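Local coordinates for protein neuraminidase (Influenza A virus, PDB 4GDI) that forms a tetrameric beta-propeller ectodomain on the virus surface and is predicted to cleave terminal sialic acid, although its putative active site has diverged, at residues 96-101 with 115-120; 121-126 with 143-148. All coordinates share one frame; numbering follows the deposited sequence.

In the fold
Contacts 1 and 2 have their centres about 7 Å apart and follow each other along the chain. Strands 111-117 and 124-129, neighbours in one antiparallel sheet, supply one segment to each, and the backbone bond from Phe124 N to Asn117 O (2.9 Å) joins them. Ser101 OG meets Leu147 N at 3.0 Å, so the chain entering this sheet in contact 1 also holds the chain leaving it in contact 2. Asp135, a calcium ligand of this protein whose ion is not bound to this chain, lies about 11 Å from Leu97 and about 8 Å from Ile125, between side chains. Both contacts reach a neighbouring subunit.

Contact 1: residues 96-101 with 115-120; sequences ILPGRS and VANGRD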
ATOM      1  N   ILE A  96      -0.318 -15.982   5.366  1.00 21.65           N
ATOM      2  CA  ILE A  96       1.038 -16.491   5.601  1.00 25.13           C
ATOM      3  C   ILE A  96       1.189 -17.990   5.338  1.00 28.47           C
ATOM      4  O   ILE A  96       2.068 -18.399   4.583  1.00 26.20           O
ATOM      5  CB  ILE A  96       1.500 -16.203   7.043  1.00 26.02           C
ATOM      6  CG1 ILE A  96       1.558 -14.687   7.290  1.00 28.52           C
ATOM      7  CG2 ILE A  96       2.881 -16.817   7.288  1.00 20.40           C
ATOM      8  CD1 ILE A  96       1.819 -14.317   8.718  1.00 35.61           C
ATOM      9  N   LEU A  97       0.354 -18.796   5.991  1.00 23.35           N
ATOM     10  CA  LEU A  97       0.379 -20.258   5.876  1.00 26.39           C
ATOM     11  C   LEU A  97      -0.996 -20.800   6.252  1.00 25.08           C
ATOM     12  O   LEU A  97      -1.751 -20.126   6.949  1.00 28.22           O
ATOM     13  CB  LEU A  97       1.416 -20.869   6.835  1.00 19.82           C
ATOM     14  CG  LEU A  97       2.908 -20.860   6.475  1.00 24.35           C
ATOM     15  CD1 LEU A  97       3.694 -21.293   7.670  1.00 32.89           C
ATOM     16  CD2 LEU A  97       3.233 -21.776   5.290  1.00 27.81           C
ATOM     17  N   PRO A  98      -1.324 -22.023   5.810  1.00 26.72           N
ATOM     18  CA  PRO A  98      -2.496 -22.701   6.371  1.00 22.08           C
ATOM     19  C   PRO A  98      -2.206 -23.108   7.812  1.00 23.33           C
ATOM     20  O   PRO A  98      -1.067 -23.473   8.115  1.00 23.98           O
ATOM     21  CB  PRO A  98      -2.646 -23.951   5.494  1.00 24.25           C
ATOM     22  CG  PRO A  98      -1.310 -24.165   4.897  1.00 29.12           C
ATOM     23  CD  PRO A  98      -0.662 -22.826   4.764  1.00 28.66           C
ATOM     24  N   GLY A  99      -3.202 -23.030   8.684  1.00 24.49           N
ATOM     25  CA  GLY A  99      -3.014 -23.405  10.078  1.00 28.56           C
ATOM     26  C   GLY A  99      -4.252 -23.228  10.935  1.00 29.52           C
ATOM     27  O   GLY A  99      -5.057 -22.325  10.683  1.00 22.79           O
ATOM     28  N   ARG A 100      -4.391 -24.101  11.939  1.00 26.74           N
ATOM     29  CA  ARG A 100      -5.502 -24.051  12.896  1.00 30.29           C
ATOM     30  C   ARG A 100      -5.059 -23.387  14.203  1.00 29.91           C
ATOM     31  O   ARG A 100      -5.866 -22.793  14.923  1.00 24.30           O
ATOM     32  CB  ARG A 100      -6.001 -25.464  13.214  1.00 27.20           C
ATOM     33  CG  ARG A 100      -6.297 -26.318  11.987  1.00 42.50           C
ATOM     34  CD  ARG A 100      -6.697 -27.735  12.395  1.00 47.91           C
ATOM     35  NE  ARG A 100      -8.079 -27.802  12.851  1.00 69.99           N
ATOM     36  CZ  ARG A 100      -9.116 -28.092  12.071  1.00 89.74           C
ATOM     37  NH1 ARG A 100      -8.941 -28.356  10.779  1.00 86.33           N
ATOM     38  NH2 ARG A 100     -10.337 -28.126  12.587  1.00 98.80           N
ATOM     39  N   SER A 101      -3.775 -23.533  14.522  1.00 24.00           N
ATOM     40  CA  SER A 101      -3.169 -22.782  15.601  1.00 24.90           C
ATOM     41  C   SER A 101      -1.776 -22.352  15.163  1.00 25.30           C
ATOM     42  O   SER A 101      -1.220 -22.880  14.193  1.00 23.72           O
ATOM     43  CB  SER A 101      -3.113 -23.597  16.891  1.00 20.14           C
ATOM     44  OG  SER A 101      -2.272 -24.745  16.790  1.00 21.98           O
ATOM     45  N   VAL A 115       2.854 -23.306  12.410  1.00 19.39           N
ATOM     46  CA  VAL A 115       1.421 -23.588  12.292  1.00 21.55           C
ATOM     47  C   VAL A 115       1.152 -25.069  12.489  1.00 24.75           C
ATOM     48  O   VAL A 115       1.995 -25.921  12.162  1.00 25.53           O
ATOM     49  CB  VAL A 115       0.844 -23.191  10.917  1.00 28.35           C
ATOM     50  CG1 VAL A 115       0.773 -21.672  10.758  1.00 21.32           C
ATOM     51  CG2 VAL A 115       1.655 -23.815   9.805  1.00 23.22           C
ATOM     52  N   ALA A 116      -0.043 -25.379  12.983  1.00 23.75           N
ATOM     53  CA  ALA A 116      -0.459 -26.763  13.131  1.00 30.29           C
ATOM     54  C   ALA A 116      -1.611 -27.039  12.181  1.00 27.24           C
ATOM     55  O   ALA A 116      -2.502 -26.202  12.027  1.00 29.97           O
ATOM     56  CB  ALA A 116      -0.856 -27.044  14.563  1.00 26.67           C
ATOM     57  N   ASN A 117      -1.559 -28.189  11.505  1.00 29.25           N
ATOM     58  CA  ASN A 117      -2.626 -28.608  10.593  1.00 29.95           C
ATOM     59  C   ASN A 117      -2.945 -30.092  10.772  1.00 32.37           C
ATOM     60  O   ASN A 117      -2.143 -30.851  11.321  1.00 35.98           O
ATOM     61  CB  ASN A 117      -2.234 -28.370   9.132  1.00 28.26           C
ATOM     62  CG  ASN A 117      -2.261 -26.901   8.745  1.00 22.85           C
ATOM     63  OD1 ASN A 117      -3.312 -26.339   8.430  1.00 32.40           O
ATOM     64  ND2 ASN A 117      -1.096 -26.279   8.759  1.00 24.70           N
ATOM     65  N   GLY A 118      -4.115 -30.499  10.290  1.00 35.29           N
ATOM     66  CA  GLY A 118      -4.524 -31.892  10.345  1.00 33.64           C
ATOM     67  C   GLY A 118      -5.253 -32.195  11.637  1.00 35.69           C
ATOM     68  O   GLY A 118      -5.260 -31.392  12.567  1.00 40.37           O
ATOM     69  N   ARG A 119      -5.881 -33.360  11.696  1.00 42.61           N
ATOM     70  CA  ARG A 119      -6.726 -33.693  12.829  1.00 47.94           C
ATOM     71  C   ARG A 119      -6.157 -34.893  13.567  1.00 44.58           C
ATOM     72  O   ARG A 119      -5.648 -35.834  12.953  1.00 38.44           O
ATOM     73  CB  ARG A 119      -8.160 -33.974  12.361  1.00 58.79           C
ATOM     74  CG  ARG A 119      -8.768 -32.856  11.505  1.00 73.76           C
ATOM     75  CD  ARG A 119     -10.077 -33.305  10.850  1.00 94.62           C
ATOM     76  NE  ARG A 119     -10.267 -32.744   9.508  1.00103.48           N
ATOM     77  CZ  ARG A 119     -10.966 -31.643   9.228  1.00100.17           C
ATOM     78  NH1 ARG A 119     -11.562 -30.948  10.190  1.00 91.99           N
ATOM     79  NH2 ARG A 119     -11.070 -31.231   7.969  1.00100.19           N
ATOM     80  N   ASP A 120      -6.234 -34.840  14.895  1.00 38.82           N
ATOM     81  CA  ASP A 120      -5.878 -35.971  15.732  1.00 36.37           C
ATOM     82  C   ASP A 120      -4.526 -36.541  15.329  1.00 43.04           C
ATOM     83  O   ASP A 120      -3.514 -35.851  15.380  1.00 40.02           O
ATOM     84  CB  ASP A 120      -6.968 -37.047  15.627  1.00 53.47           C
ATOM     85  CG  ASP A 120      -8.369 -36.459  15.573  1.00 72.72           C
ATOM     86  OD1 ASP A 120      -8.677 -35.565  16.393  1.00 82.79           O
ATOM     87  OD2 ASP A 120      -9.157 -36.882  14.695  1.00 66.83           O
TER
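Asn117 and Val115 both meet the carbonyl oxygen of Pro98, one with an amide N-H and the other with a methyl. The amide of Asn117 gives a nearly straight hydrogen bond from ND2 to Pro98 O (2.9 Å, 175°); the acceptor lies in the amide plane, but ND2 sits above the carbonyl plane of Pro98. With CG anti to the carbonyl carbon (chi1 -73°), the amide reaches across to residues 98-99 and lays OD1 beside the backbone of Gly99 without a hydrogen bond. Val115 CG2 presses on the same Pro98 O at 3.2 Å and also touches Leu97 CD1 at 3.9 Å, an apolar contact in which the two side chains cross obliquely. Beyond Gly99 the backbones take over: Arg100 N binds Ala116 O (2.8 Å) and Ala116 N binds Ser101 O (3.0 Å). The Ser101 hydroxyl rests against Ala116 CB and bonds to Leu147 N, whereas Ser101 N is buried without a partner. Farther out, Arg100 bends at chi3 and brings NH1 over one face of the guanidinium of the poorly ordered Arg119, the two planes 65° apart; Glu77 is a weak, distant counter-charge for Arg100. Thr24 and Trp371 of a neighbouring subunit pack on Pro98 and Asn117. Ile96 and Leu97, both opposite Leu79, form a classic beta bulge just before the chain crosses between consecutive blades of the neuraminidase beta-propeller.

Contact 2: residues 121-126 with 143-148; sequences RNSFIM and GPLRLP
Ile125, Leu145 and Ser123 bury the most surface here, and together they join the start of strand 124-129 to the loop at 143-148. The two chains run roughly alongside, 26° apart over their touching parts. Ser123 makes the polar link: its OG accepts a hydrogen bond from Leu145 N (2.9 Å), bent to 135° at the hydrogen. With OG anti to the backbone N (chi1 174°), Ser123 turns it to the loop, where OG also lies 3.4 Å from Leu145 CB. Next to it, Ser123 CB packs on Pro144 CA at 3.6 Å, just after the cis peptide bond between Gly143 and Pro144.

Farther along the strand, the contact becomes apolar. Ile125 extends its longer branch so that CD1 touches Leu145 CB at 3.8 Å and Leu147 CG at 3.9 Å. It passes Leu145 at a slant but meets Leu147 tip to tip. Leu145 CD1 in turn reaches the strand backbone, 3.9 Å from Ile125 N and close to Phe124 CA. Phe137 of strand 132-138 packs against both Ile125 and Leu145, and Val163 of strand 158-165 against both Ile125 and Leu147. Between the two leucines, Arg146 starts away from the strand, its NE in a salt bridge with Glu198 and its NH2 hydrogen-bonded to Asp165 O. The loop is thus seated between the sheet it leaves and the sheet it is about to enter, a largely apolar interface between successive blades of the beta-propeller.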
ATOM      1  N   ARG A 121      -4.516 -37.802  14.914  1.00 35.05           N
ATOM      2  CA  ARG A 121      -3.291 -38.524  14.624  1.00 42.05           C
ATOM      3  C   ARG A 121      -2.584 -37.969  13.397  1.00 34.40           C
ATOM      4  O   ARG A 121      -1.395 -38.225  13.195  1.00 30.04           O
ATOM      5  CB  ARG A 121      -3.636 -39.999  14.394  1.00 61.29           C
ATOM      6  CG  ARG A 121      -2.567 -40.994  14.796  1.00 76.71           C
ATOM      7  CD  ARG A 121      -3.208 -42.280  15.316  1.00 82.13           C
ATOM      8  NE  ARG A 121      -3.658 -42.139  16.701  1.00 86.64           N
ATOM      9  CZ  ARG A 121      -2.918 -42.429  17.770  1.00 93.52           C
ATOM     10  NH1 ARG A 121      -1.678 -42.889  17.632  1.00 88.22           N
ATOM     11  NH2 ARG A 121      -3.419 -42.262  18.989  1.00 92.81           N
ATOM     12  N   ASN A 122      -3.316 -37.224  12.571  1.00 30.48           N
ATOM     13  CA  ASN A 122      -2.745 -36.668  11.346  1.00 37.90           C
ATOM     14  C   ASN A 122      -2.107 -35.293  11.561  1.00 41.56           C
ATOM     15  O   ASN A 122      -1.466 -34.745  10.662  1.00 40.25           O
ATOM     16  CB  ASN A 122      -3.815 -36.558  10.256  1.00 36.18           C
ATOM     17  CG  ASN A 122      -4.212 -37.914   9.674  1.00 51.38           C
ATOM     18  OD1 ASN A 122      -3.569 -38.933   9.931  1.00 44.53           O
ATOM     19  ND2 ASN A 122      -5.271 -37.920   8.873  1.00 58.33           N
ATOM     20  N   SER A 123      -2.285 -34.729  12.748  1.00 38.81           N
ATOM     21  CA  SER A 123      -1.791 -33.387  13.007  1.00 28.96           C
ATOM     22  C   SER A 123      -0.258 -33.289  12.868  1.00 32.89           C
ATOM     23  O   SER A 123       0.492 -34.157  13.325  1.00 31.91           O
ATOM     24  CB  SER A 123      -2.241 -32.913  14.397  1.00 35.44           C
ATOM     25  OG  SER A 123      -1.649 -31.662  14.730  1.00 35.54           O
ATOM     26  N   PHE A 124       0.202 -32.218  12.236  1.00 28.06           N
ATOM     27  CA  PHE A 124       1.628 -31.970  12.132  1.00 24.26           C
ATOM     28  C   PHE A 124       1.904 -30.472  12.226  1.00 24.10           C
ATOM     29  O   PHE A 124       1.039 -29.644  11.960  1.00 29.34           O
ATOM     30  CB  PHE A 124       2.186 -32.534  10.815  1.00 27.88           C
ATOM     31  CG  PHE A 124       1.708 -31.798   9.598  1.00 29.23           C
ATOM     32  CD1 PHE A 124       0.443 -32.019   9.095  1.00 34.87           C
ATOM     33  CD2 PHE A 124       2.529 -30.879   8.959  1.00 26.81           C
ATOM     34  CE1 PHE A 124      -0.003 -31.331   7.985  1.00 31.20           C
ATOM     35  CE2 PHE A 124       2.085 -30.189   7.857  1.00 35.23           C
ATOM     36  CZ  PHE A 124       0.820 -30.417   7.366  1.00 34.13           C
ATOM     37  N   ILE A 125       3.125 -30.134  12.615  1.00 27.78           N
ATOM     38  CA  ILE A 125       3.545 -28.753  12.660  1.00 30.36           C
ATOM     39  C   ILE A 125       4.582 -28.515  11.571  1.00 32.87           C
ATOM     40  O   ILE A 125       5.417 -29.392  11.297  1.00 26.19           O
ATOM     41  CB  ILE A 125       4.083 -28.390  14.075  1.00 30.92           C
ATOM     42  CG1 ILE A 125       2.897 -28.148  15.012  1.00 28.15           C
ATOM     43  CG2 ILE A 125       4.993 -27.155  14.022  1.00 33.77           C
ATOM     44  CD1 ILE A 125       3.265 -28.051  16.502  1.00 33.15           C
ATOM     45  N   MET A 126       4.494 -27.359  10.911  1.00 25.23           N
ATOM     46  CA  MET A 126       5.579 -26.921  10.046  1.00 30.68           C
ATOM     47  C   MET A 126       6.069 -25.542  10.470  1.00 25.17           C
ATOM     48  O   MET A 126       5.321 -24.725  11.033  1.00 22.19           O
ATOM     49  CB  MET A 126       5.201 -26.954   8.557  1.00 39.49           C
ATOM     50  CG  MET A 126       3.990 -26.167   8.161  1.00 43.48           C
ATOM     51  SD  MET A 126       3.581 -26.320   6.385  1.00 42.35           S
ATOM     52  CE  MET A 126       1.873 -25.808   6.494  1.00 41.41           C
ATOM     53  N   GLY A 143      -2.248 -36.522  19.145  1.00 33.74           N
ATOM     54  CA  GLY A 143      -2.701 -35.286  18.537  1.00 25.09           C
ATOM     55  C   GLY A 143      -3.976 -34.763  19.152  1.00 28.87           C
ATOM     56  O   GLY A 143      -4.515 -35.366  20.071  1.00 40.77           O
ATOM     57  N   PRO A 144      -4.437 -33.602  18.677  1.00 26.70           N
ATOM     58  CA  PRO A 144      -3.696 -32.808  17.694  1.00 28.99           C
ATOM     59  C   PRO A 144      -2.526 -32.078  18.339  1.00 29.35           C
ATOM     60  O   PRO A 144      -2.553 -31.814  19.544  1.00 31.15           O
ATOM     61  CB  PRO A 144      -4.739 -31.797  17.221  1.00 30.37           C
ATOM     62  CG  PRO A 144      -5.621 -31.596  18.412  1.00 24.69           C
ATOM     63  CD  PRO A 144      -5.679 -32.935  19.108  1.00 28.21           C
ATOM     64  N   LEU A 145      -1.488 -31.788  17.574  1.00 27.39           N
ATOM     65  CA  LEU A 145      -0.497 -30.826  18.028  1.00 25.06           C
ATOM     66  C   LEU A 145      -1.149 -29.454  18.143  1.00 26.39           C
ATOM     67  O   LEU A 145      -1.990 -29.086  17.318  1.00 23.45           O
ATOM     68  CB  LEU A 145       0.695 -30.781  17.085  1.00 25.70           C
ATOM     69  CG  LEU A 145       1.511 -32.065  17.081  1.00 32.36           C
ATOM     70  CD1 LEU A 145       2.578 -31.983  16.014  1.00 31.26           C
ATOM     71  CD2 LEU A 145       2.127 -32.335  18.451  1.00 33.29           C
ATOM     72  N   ARG A 146      -0.767 -28.726  19.188  1.00 21.69           N
ATOM     73  CA  ARG A 146      -1.373 -27.445  19.513  1.00 25.91           C
ATOM     74  C   ARG A 146      -0.308 -26.391  19.781  1.00 24.06           C
ATOM     75  O   ARG A 146       0.544 -26.560  20.650  1.00 25.07           O
ATOM     76  CB  ARG A 146      -2.286 -27.590  20.738  1.00 27.23           C
ATOM     77  CG  ARG A 146      -3.362 -28.659  20.547  1.00 26.15           C
ATOM     78  CD  ARG A 146      -4.304 -28.744  21.720  1.00 26.96           C
ATOM     79  NE  ARG A 146      -3.731 -29.224  22.976  1.00 27.97           N
ATOM     80  CZ  ARG A 146      -3.429 -30.492  23.252  1.00 26.93           C
ATOM     81  NH1 ARG A 146      -3.527 -31.438  22.323  1.00 29.96           N
ATOM     82  NH2 ARG A 146      -2.990 -30.814  24.462  1.00 23.50           N
ATOM     83  N   LEU A 147      -0.350 -25.324  18.991  1.00 20.86           N
ATOM     84  CA  LEU A 147       0.464 -24.136  19.224  1.00 20.72           C
ATOM     85  C   LEU A 147      -0.297 -23.114  20.077  1.00 25.81           C
ATOM     86  O   LEU A 147      -1.524 -23.072  20.048  1.00 24.96           O
ATOM     87  CB  LEU A 147       0.890 -23.550  17.883  1.00 19.51           C
ATOM     88  CG  LEU A 147       1.923 -24.448  17.192  1.00 21.77           C
ATOM     89  CD1 LEU A 147       2.042 -24.218  15.668  1.00 23.01           C
ATOM     90  CD2 LEU A 147       3.274 -24.228  17.853  1.00 23.87           C
ATOM     91  N   PRO A 148       0.429 -22.277  20.838  1.00 23.80           N
ATOM     92  CA  PRO A 148      -0.270 -21.507  21.879  1.00 25.38           C
ATOM     93  C   PRO A 148      -1.015 -20.237  21.448  1.00 22.97           C
ATOM     94  O   PRO A 148      -1.668 -19.618  22.292  1.00 25.15           O
ATOM     95  CB  PRO A 148       0.855 -21.135  22.839  1.00 22.41           C
ATOM     96  CG  PRO A 148       2.081 -21.087  21.983  1.00 24.83           C
ATOM     97  CD  PRO A 148       1.894 -22.131  20.923  1.00 23.24           C
TER